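Long-range contacts in endoglucanase (Mytilus edulis, PDB 1WC2), which hydrolyses internal beta-1,4-glucosidic linkages in cellulose, lichenin and cereal beta-glucans, acts on soluble carboxymethylcellulose and also has expansin activity: residues 54-59 and 116-121; 111-116 and 128-133. All blocks are in the same frame, centred on the assembly; numbering follows the deposited sequence. Where two conformers were deposited one is given.

Overall arrangement
From the N terminus the chain runs through strands 14-22 and 49-53 and enters the short helix 54-57, the first half of contact 1. It then passes strands 72-78, 94-100 and 102-103 before the long loop that supplies 111-116 and, overlapping it at Gly116, 116-121. Contact 1 thus closes a 57-residue separation, whereas contact 2 spans only 12 residues, folding the loop back on strand 129-134 of the double-psi beta-barrel. The two contacts cross, because their segments alternate. Glu128 OE1 accepts a probable hydrogen bond from Gly120 N, and Tyr56 packs on Leu129, so helix, loop and the strand that carries the probable proton donor are joined.

Contact 1: 54-59 and 116-121; sequences QMYFDS and GSQYGG
Met55 and Gln118 bring the backbones together, their CA atoms 4.6 Å apart, where an irregular loop runs past the end of the one-turn helix 54-57. Gln118 makes the polar link. With CG anti to the backbone N (chi1 -177°) and the chain extended beyond it, the amide arrives at the helix end, where NE2 donates to Met55 O over 2.9 Å. The bond is nearly straight (161° at the hydrogen) and lies close to both the amide plane and the carbonyl plane. Asp58 is the first residue to leave helical geometry, and Ser59 N, which would serve Met55 O in a longer helix, bonds to Gln67 OE1 instead; a side-chain amide thus satisfies a carbonyl at the helix C-terminus. Gln67 OE1 also accepts from Gln118 NE2, so two acceptors restrain the amide's rotation. Met55 lies alongside the loop backbone, CB against Ser117 O at 3.5 Å and CG against the Gly116 carbonyl carbon. Within the loop, Ser117 OG donates to Tyr119 O at 2.7 Å from above the carbonyl plane. Tyr56 crosses Gln118 at a slant, CD1 lying 4.0 Å from Gln118 CG. Its CE1 comes within 3.8 Å of Tyr119 OH, and a water 2.7 Å from both Tyr56 OH and Tyr119 OH joins the phenols, in plane at each ring edge. The water donates to the Tyr56 hydroxyl, which is also hydrogen-bonded to Gln71 OE1. This is structural packing, the Tyr56 side chain about 12 Å from that of Asp132, the probable proton donor. The Tyr56 ring stacks on His68 and meets Trp152 at a steep angle; Tyr119 also touches Trp152, so helix and loop both lean on strand 148-155 of the barrel.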
ATOM      1  N   GLN A  54      -5.403   0.620  -8.495  1.00  5.02           N
ATOM      2  CA  GLN A  54      -5.627  -0.327  -9.592  1.00  5.08           C
ATOM      3  C   GLN A  54      -4.500  -0.418 -10.614  1.00  5.19           C
ATOM      4  O   GLN A  54      -4.039  -1.520 -10.919  1.00  5.67           O
ATOM      5  CB  GLN A  54      -6.944   0.004 -10.318  1.00  5.50           C
ATOM      6  CG  GLN A  54      -7.177  -0.819 -11.617  1.00  6.40           C
ATOM      7  CD  GLN A  54      -7.462  -2.307 -11.368  1.00  6.46           C
ATOM      8  OE1 GLN A  54      -8.573  -2.663 -10.952  1.00  6.89           O
ATOM      9  NE2 GLN A  54      -6.478  -3.174 -11.630  1.00  7.29           N
ATOM     10  N   MET A  55      -4.090   0.695 -11.200  1.00  5.32           N
ATOM     11  CA  MET A  55      -3.127   0.586 -12.302  1.00  6.04           C
ATOM     12  C   MET A  55      -1.745   0.105 -11.838  1.00  5.53           C
ATOM     13  O   MET A  55      -1.014  -0.517 -12.618  1.00  6.66           O
ATOM     14  CB  MET A  55      -3.001   1.914 -13.048  0.50  6.17           C
ATOM     15  CG  MET A  55      -4.089   2.145 -14.065  0.50  7.19           C
ATOM     16  SD  MET A  55      -3.937   0.992 -15.446  0.50  9.60           S
ATOM     17  CE  MET A  55      -2.569   1.287 -16.082  0.50  4.21           C
ATOM     18  N   TYR A  56      -1.394   0.350 -10.573  1.00  5.58           N
ATOM     19  CA  TYR A  56      -0.189  -0.256 -10.002  1.00  5.62           C
ATOM     20  C   TYR A  56      -0.375  -1.738  -9.656  1.00  5.77           C
ATOM     21  O   TYR A  56       0.511  -2.570  -9.911  1.00  6.47           O
ATOM     22  CB  TYR A  56       0.340   0.520  -8.773  1.00  5.63           C
ATOM     23  CG  TYR A  56       1.769   0.088  -8.470  1.00  5.68           C
ATOM     24  CD1 TYR A  56       2.837   0.603  -9.209  1.00  6.45           C
ATOM     25  CD2 TYR A  56       2.060  -0.903  -7.527  1.00  5.99           C
ATOM     26  CE1 TYR A  56       4.138   0.168  -9.016  1.00  7.42           C
ATOM     27  CE2 TYR A  56       3.377  -1.345  -7.320  1.00  6.86           C
ATOM     28  CZ  TYR A  56       4.407  -0.797  -8.074  1.00  6.89           C
ATOM     29  OH  TYR A  56       5.717  -1.222  -7.917  1.00  7.97           O
ATOM     30  N   PHE A  57      -1.523  -2.088  -9.097  1.00  5.29           N
ATOM     31  CA  PHE A  57      -1.848  -3.492  -8.847  1.00  5.40           C
ATOM     32  C   PHE A  57      -1.658  -4.331 -10.122  1.00  5.48           C
ATOM     33  O   PHE A  57      -1.033  -5.407 -10.110  1.00  5.81           O
ATOM     34  CB  PHE A  57      -3.292  -3.586  -8.319  1.00  5.53           C
ATOM     35  CG  PHE A  57      -3.761  -4.997  -8.032  1.00  5.41           C
ATOM     36  CD1 PHE A  57      -3.455  -5.618  -6.831  1.00  6.25           C
ATOM     37  CD2 PHE A  57      -4.492  -5.701  -8.975  1.00  5.94           C
ATOM     38  CE1 PHE A  57      -3.891  -6.924  -6.583  1.00  7.01           C
ATOM     39  CE2 PHE A  57      -4.926  -7.000  -8.726  1.00  6.37           C
ATOM     40  CZ  PHE A  57      -4.625  -7.612  -7.543  1.00  6.97           C
ATOM     41  N   ASP A  58      -2.207  -3.822 -11.217  1.00  5.52           N
ATOM     42  CA  ASP A  58      -2.113  -4.464 -12.523  1.00  6.58           C
ATOM     43  C   ASP A  58      -2.462  -3.464 -13.628  1.00  6.94           C
ATOM     44  O   ASP A  58      -3.594  -2.968 -13.692  1.00  7.55           O
ATOM     45  CB  ASP A  58      -3.063  -5.657 -12.639  1.00  6.45           C
ATOM     46  CG  ASP A  58      -2.716  -6.513 -13.821  1.00  6.71           C
ATOM     47  OD1 ASP A  58      -3.345  -6.321 -14.899  1.00  7.46           O
ATOM     48  OD2 ASP A  58      -1.787  -7.349 -13.734  1.00  8.23           O
ATOM     49  N   SER A  59      -1.509  -3.191 -14.515  1.00  7.89           N
ATOM     50  CA  SER A  59      -1.699  -2.190 -15.567  1.00  8.76           C
ATOM     51  C   SER A  59      -2.710  -2.638 -16.626  1.00  8.34           C
ATOM     52  O   SER A  59      -3.261  -1.795 -17.342  1.00  8.83           O
ATOM     53  CB  SER A  59      -0.364  -1.852 -16.233  1.00  9.50           C
ATOM     54  OG  SER A  59       0.092  -2.948 -16.976  1.00 11.35           O
ATOM     55  N   GLY A 116      -4.596   6.974 -14.075  1.00  6.20           N
ATOM     56  CA  GLY A 116      -4.904   6.424 -15.387  1.00  6.52           C
ATOM     57  C   GLY A 116      -3.879   5.470 -15.975  1.00  6.47           C
ATOM     58  O   GLY A 116      -4.170   4.767 -16.950  1.00  7.53           O
ATOM     59  N   SER A 117      -2.687   5.434 -15.391  1.00  6.26           N
ATOM     60  CA  SER A 117      -1.576   4.615 -15.876  1.00  6.25           C
ATOM     61  C   SER A 117      -0.774   4.106 -14.680  1.00  6.05           C
ATOM     62  O   SER A 117      -0.907   4.625 -13.564  1.00  6.05           O
ATOM     63  CB  SER A 117      -0.702   5.441 -16.828  1.00  6.98           C
ATOM     64  OG  SER A 117      -0.270   6.632 -16.193  1.00  8.39           O
ATOM     65  N   GLN A 118       0.054   3.091 -14.908  1.00  6.30           N
ATOM     66  CA  GLN A 118       0.824   2.475 -13.820  1.00  6.61           C
ATOM     67  C   GLN A 118       1.838   3.434 -13.222  1.00  6.44           C
ATOM     68  O   GLN A 118       2.019   3.463 -11.996  1.00  7.10           O
ATOM     69  CB  GLN A 118       1.517   1.189 -14.279  1.00  7.19           C
ATOM     70  CG  GLN A 118       2.269   0.483 -13.136  1.00  8.03           C
ATOM     71  CD  GLN A 118       2.542  -0.988 -13.385  1.00  8.55           C
ATOM     72  OE1 GLN A 118       3.635  -1.360 -13.833  1.00  9.57           O
ATOM     73  NE2 GLN A 118       1.561  -1.832 -13.103  1.00  9.63           N
ATOM     74  N   TYR A 119       2.489   4.210 -14.091  1.00  6.29           N
ATOM     75  CA  TYR A 119       3.398   5.288 -13.694  1.00  6.93           C
ATOM     76  C   TYR A 119       2.959   6.571 -14.405  1.00  7.01           C
ATOM     77  O   TYR A 119       2.322   6.533 -15.441  1.00  7.58           O
ATOM     78  CB  TYR A 119       4.873   4.960 -14.048  1.00  7.13           C
ATOM     79  CG  TYR A 119       5.360   3.639 -13.492  1.00  7.26           C
ATOM     80  CD1 TYR A 119       5.301   2.484 -14.248  1.00  7.03           C
ATOM     81  CD2 TYR A 119       5.851   3.539 -12.195  1.00  8.59           C
ATOM     82  CE1 TYR A 119       5.713   1.256 -13.742  1.00  7.51           C
ATOM     83  CE2 TYR A 119       6.267   2.317 -11.677  1.00  8.43           C
ATOM     84  CZ  TYR A 119       6.192   1.181 -12.459  1.00  8.16           C
ATOM     85  OH  TYR A 119       6.599  -0.036 -11.949  1.00  9.57           O
ATOM     86  N   GLY A 120       3.333   7.720 -13.848  1.00  7.60           N
ATOM     87  CA  GLY A 120       3.161   9.003 -14.505  1.00  8.11           C
ATOM     88  C   GLY A 120       1.776   9.616 -14.409  1.00  8.41           C
ATOM     89  O   GLY A 120       1.584  10.738 -14.869  1.00  9.66           O
ATOM     90  N   GLY A 121       0.809   8.878 -13.864  1.00  7.65           N
ATOM     91  CA  GLY A 121      -0.532   9.395 -13.639  1.00  7.33           C
ATOM     92  C   GLY A 121      -0.693  10.065 -12.289  1.00  6.55           C
ATOM     93  O   GLY A 121       0.284  10.327 -11.599  1.00  7.38           O
TER
HETATM   94  O   HOH W   1       7.734  -0.412  -9.549  1.00  9.34           O

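Contact 2: 111-116 and 128-133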
ATOM      1  N   ASP A 111     -11.244   9.228  -5.382  1.00  7.19           N
ATOM      2  CA  ASP A 111     -10.338  10.362  -5.235  1.00  7.36           C
ATOM      3  C   ASP A 111      -8.865   9.938  -5.088  1.00  6.47           C
ATOM      4  O   ASP A 111      -7.980  10.773  -5.262  1.00  6.86           O
ATOM      5  CB  ASP A 111     -10.730  11.215  -4.020  1.00  8.26           C
ATOM      6  CG  ASP A 111     -12.216  11.614  -4.003  1.00  8.28           C
ATOM      7  OD1 ASP A 111     -12.787  11.929  -5.063  1.00 11.14           O
ATOM      8  OD2 ASP A 111     -12.843  11.639  -2.930  1.00 11.47           O
ATOM      9  N   TRP A 112      -8.632   8.666  -4.751  1.00  6.45           N
ATOM     10  CA  TRP A 112      -7.321   8.167  -4.330  1.00  6.29           C
ATOM     11  C   TRP A 112      -6.678   7.128  -5.262  1.00  5.73           C
ATOM     12  O   TRP A 112      -5.448   7.069  -5.361  1.00  5.72           O
ATOM     13  CB  TRP A 112      -7.414   7.545  -2.930  1.00  7.00           C
ATOM     14  CG  TRP A 112      -7.862   8.503  -1.860  1.00  7.44           C
ATOM     15  CD1 TRP A 112      -9.112   8.590  -1.324  1.00  9.36           C
ATOM     16  CD2 TRP A 112      -7.070   9.497  -1.181  1.00  6.60           C
ATOM     17  NE1 TRP A 112      -9.148   9.574  -0.363  1.00 10.02           N
ATOM     18  CE2 TRP A 112      -7.906  10.138  -0.243  1.00  8.43           C
ATOM     19  CE3 TRP A 112      -5.729   9.898  -1.262  1.00  6.83           C
ATOM     20  CZ2 TRP A 112      -7.451  11.175   0.594  1.00  9.02           C
ATOM     21  CZ3 TRP A 112      -5.280  10.913  -0.429  1.00  8.10           C
ATOM     22  CH2 TRP A 112      -6.143  11.547   0.487  1.00  8.78           C
ATOM     23  N   CYS A 113      -7.482   6.282  -5.908  1.00  5.97           N
ATOM     24  CA  CYS A 113      -6.983   5.109  -6.645  1.00  6.02           C
ATOM     25  C   CYS A 113      -7.288   5.189  -8.136  1.00  6.14           C
ATOM     26  O   CYS A 113      -7.261   4.176  -8.850  1.00  7.05           O
ATOM     27  CB  CYS A 113      -7.543   3.830  -6.020  1.00  6.60           C
ATOM     28  SG  CYS A 113      -6.870   3.633  -4.347  1.00  7.70           S
ATOM     29  N   ASN A 114      -7.496   6.416  -8.603  1.00  6.05           N
ATOM     30  CA  ASN A 114      -7.959   6.717  -9.960  1.00  6.75           C
ATOM     31  C   ASN A 114      -6.852   7.114 -10.952  1.00  6.07           C
ATOM     32  O   ASN A 114      -7.144   7.703 -11.991  1.00  6.97           O
ATOM     33  CB  ASN A 114      -9.041   7.820  -9.901  1.00  7.08           C
ATOM     34  CG  ASN A 114      -8.496   9.153  -9.404  1.00  7.45           C
ATOM     35  OD1 ASN A 114      -7.823   9.221  -8.354  1.00  7.84           O
ATOM     36  ND2 ASN A 114      -8.789  10.225 -10.142  1.00  9.04           N
ATOM     37  N   GLN A 115      -5.595   6.778 -10.672  1.00  5.50           N
ATOM     38  CA  GLN A 115      -4.519   7.020 -11.641  1.00  5.52           C
ATOM     39  C   GLN A 115      -4.854   6.314 -12.952  1.00  5.84           C
ATOM     40  O   GLN A 115      -5.277   5.173 -12.950  1.00  6.77           O
ATOM     41  CB  GLN A 115      -3.186   6.481 -11.124  1.00  5.55           C
ATOM     42  CG  GLN A 115      -2.645   7.122  -9.838  1.00  5.69           C
ATOM     43  CD  GLN A 115      -3.234   6.581  -8.528  1.00  4.83           C
ATOM     44  OE1 GLN A 115      -4.119   5.704  -8.530  1.00  5.76           O
ATOM     45  NE2 GLN A 115      -2.731   7.102  -7.403  1.00  5.70           N
ATOM     46  N   GLY A 116      -4.596   6.974 -14.075  1.00  6.20           N
ATOM     47  CA  GLY A 116      -4.904   6.424 -15.387  1.00  6.52           C
ATOM     48  C   GLY A 116      -3.879   5.470 -15.975  1.00  6.47           C
ATOM     49  O   GLY A 116      -4.170   4.767 -16.950  1.00  7.53           O
ATOM     50  N   GLU A 128       1.163   9.588  -8.040  1.00  5.76           N
ATOM     51  CA  GLU A 128       1.173   8.524  -9.061  1.00  6.13           C
ATOM     52  C   GLU A 128       0.917   7.128  -8.486  1.00  5.83           C
ATOM     53  O   GLU A 128       0.657   6.222  -9.274  1.00  6.23           O
ATOM     54  CB  GLU A 128       2.426   8.553  -9.980  1.00  7.58           C
ATOM     55  CG  GLU A 128       3.740   8.157  -9.347  1.00  9.51           C
ATOM     56  CD  GLU A 128       4.907   8.139 -10.350  1.00 10.81           C
ATOM     57  OE1 GLU A 128       4.702   8.078 -11.582  1.00 11.68           O
ATOM     58  OE2 GLU A 128       6.073   8.212  -9.928  1.00 12.24           O
ATOM     59  N   LEU A 129       1.001   6.961  -7.156  1.00  5.74           N
ATOM     60  CA  LEU A 129       0.706   5.695  -6.470  1.00  5.64           C
ATOM     61  C   LEU A 129      -0.074   6.012  -5.192  1.00  5.49           C
ATOM     62  O   LEU A 129       0.205   7.017  -4.526  1.00  5.72           O
ATOM     63  CB  LEU A 129       2.013   4.959  -6.109  1.00  5.98           C
ATOM     64  CG  LEU A 129       1.878   3.665  -5.294  1.00  6.49           C
ATOM     65  CD1 LEU A 129       1.097   2.598  -6.054  1.00  7.13           C
ATOM     66  CD2 LEU A 129       3.263   3.143  -4.903  1.00  7.68           C
ATOM     67  N   HIS A 130      -1.040   5.147  -4.864  1.00  5.59           N
ATOM     68  CA  HIS A 130      -1.733   5.192  -3.584  1.00  5.70           C
ATOM     69  C   HIS A 130      -1.763   3.800  -2.961  1.00  5.90           C
ATOM     70  O   HIS A 130      -2.032   2.824  -3.661  1.00  5.91           O
ATOM     71  CB  HIS A 130      -3.169   5.716  -3.733  1.00  5.70           C
ATOM     72  CG  HIS A 130      -3.892   5.857  -2.442  0.85  5.49           C
ATOM     73  ND1 HIS A 130      -3.762   6.983  -1.657  0.85  5.56           N
ATOM     74  CD2 HIS A 130      -4.688   4.994  -1.761  0.85  6.04           C
ATOM     75  CE1 HIS A 130      -4.466   6.809  -0.550  0.85  6.27           C
ATOM     76  NE2 HIS A 130      -5.041   5.616  -0.590  0.85  6.64           N
ATOM     77  N   LEU A 131      -1.496   3.721  -1.653  1.00  5.88           N
ATOM     78  CA  LEU A 131      -1.629   2.466  -0.911  1.00  6.35           C
ATOM     79  C   LEU A 131      -2.622   2.635   0.238  1.00  6.23           C
ATOM     80  O   LEU A 131      -2.494   3.555   1.051  1.00  7.08           O
ATOM     81  CB  LEU A 131      -0.283   2.013  -0.342  1.00  6.99           C
ATOM     82  CG  LEU A 131       0.818   1.651  -1.345  1.00  7.47           C
ATOM     83  CD1 LEU A 131       2.031   1.148  -0.576  1.00 10.14           C
ATOM     84  CD2 LEU A 131       0.400   0.601  -2.371  1.00  7.64           C
ATOM     85  N   ASP A 132      -3.617   1.755   0.298  1.00  6.09           N
ATOM     86  CA  ASP A 132      -4.446   1.615   1.488  1.00  6.37           C
ATOM     87  C   ASP A 132      -3.682   0.666   2.415  0.65  6.00           C
ATOM     88  O   ASP A 132      -3.278  -0.419   1.995  0.65  6.03           O
ATOM     89  CB  ASP A 132      -5.855   1.058   1.191  0.65  7.40           C
ATOM     90  CG  ASP A 132      -6.832   2.087   0.594  0.65  7.49           C
ATOM     91  OD1 ASP A 132      -6.547   3.297   0.540  0.65  7.71           O
ATOM     92  OD2 ASP A 132      -7.942   1.715   0.147  0.65 11.59           O
ATOM     93  N   LEU A 133      -3.437   1.097   3.648  1.00  6.32           N
ATOM     94  CA  LEU A 133      -2.634   0.338   4.601  1.00  6.73           C
ATOM     95  C   LEU A 133      -3.528  -0.340   5.637  1.00  7.02           C
ATOM     96  O   LEU A 133      -4.290   0.323   6.337  1.00  7.58           O
ATOM     97  CB  LEU A 133      -1.646   1.270   5.328  1.00  6.97           C
ATOM     98  CG  LEU A 133      -0.793   2.204   4.447  1.00  7.54           C
ATOM     99  CD1 LEU A 133       0.106   3.092   5.304  1.00  9.13           C
ATOM    100  CD2 LEU A 133       0.013   1.407   3.454  1.00  8.76           C
TER
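Trp112 covers His130: its CB sits 3.7 Å from the centroid of the imidazole, almost exactly on the ring normal, in a CH-pi contact over one face. The indole then runs obliquely past the histidine, its plane turned 39° from the imidazole, with Trp112 CE3 3.4 Å from His130 CE1. Cys113 comes to the ring at a slant, SG 3.6 Å from His130 CD2, held by its disulfide to Cys103. Farther along, Gln115 bends at chi2 (82°) and lays CG on Glu128 O at 3.5 Å, while its NE2 bonds to Tyr127 O and, weakly, to Trp112 O. Asn123 ND2 also donates to that tryptophan carbonyl, which thus takes two side-chain donors, one of them weak. An alanine in place of Trp112 would keep the CB over the imidazole but would probably leave the CE1 side without its indole neighbour, giving the histidine more freedom to shift. His130 and Asp132 each have two conformers; in one pair both ring nitrogens have hydrogen-bond partners. ND1 is hydrogen-bonded to Ser18 OG, and NE2 donates to Asp132 OD1 at 3.0 Å, in the imidazole plane but through a bent bond, 136° at the hydrogen. Asp132 is, by similarity, the proton donor. His130 is therefore a second-shell residue, consistent with a role in orienting this carboxylate, at least in that conformer.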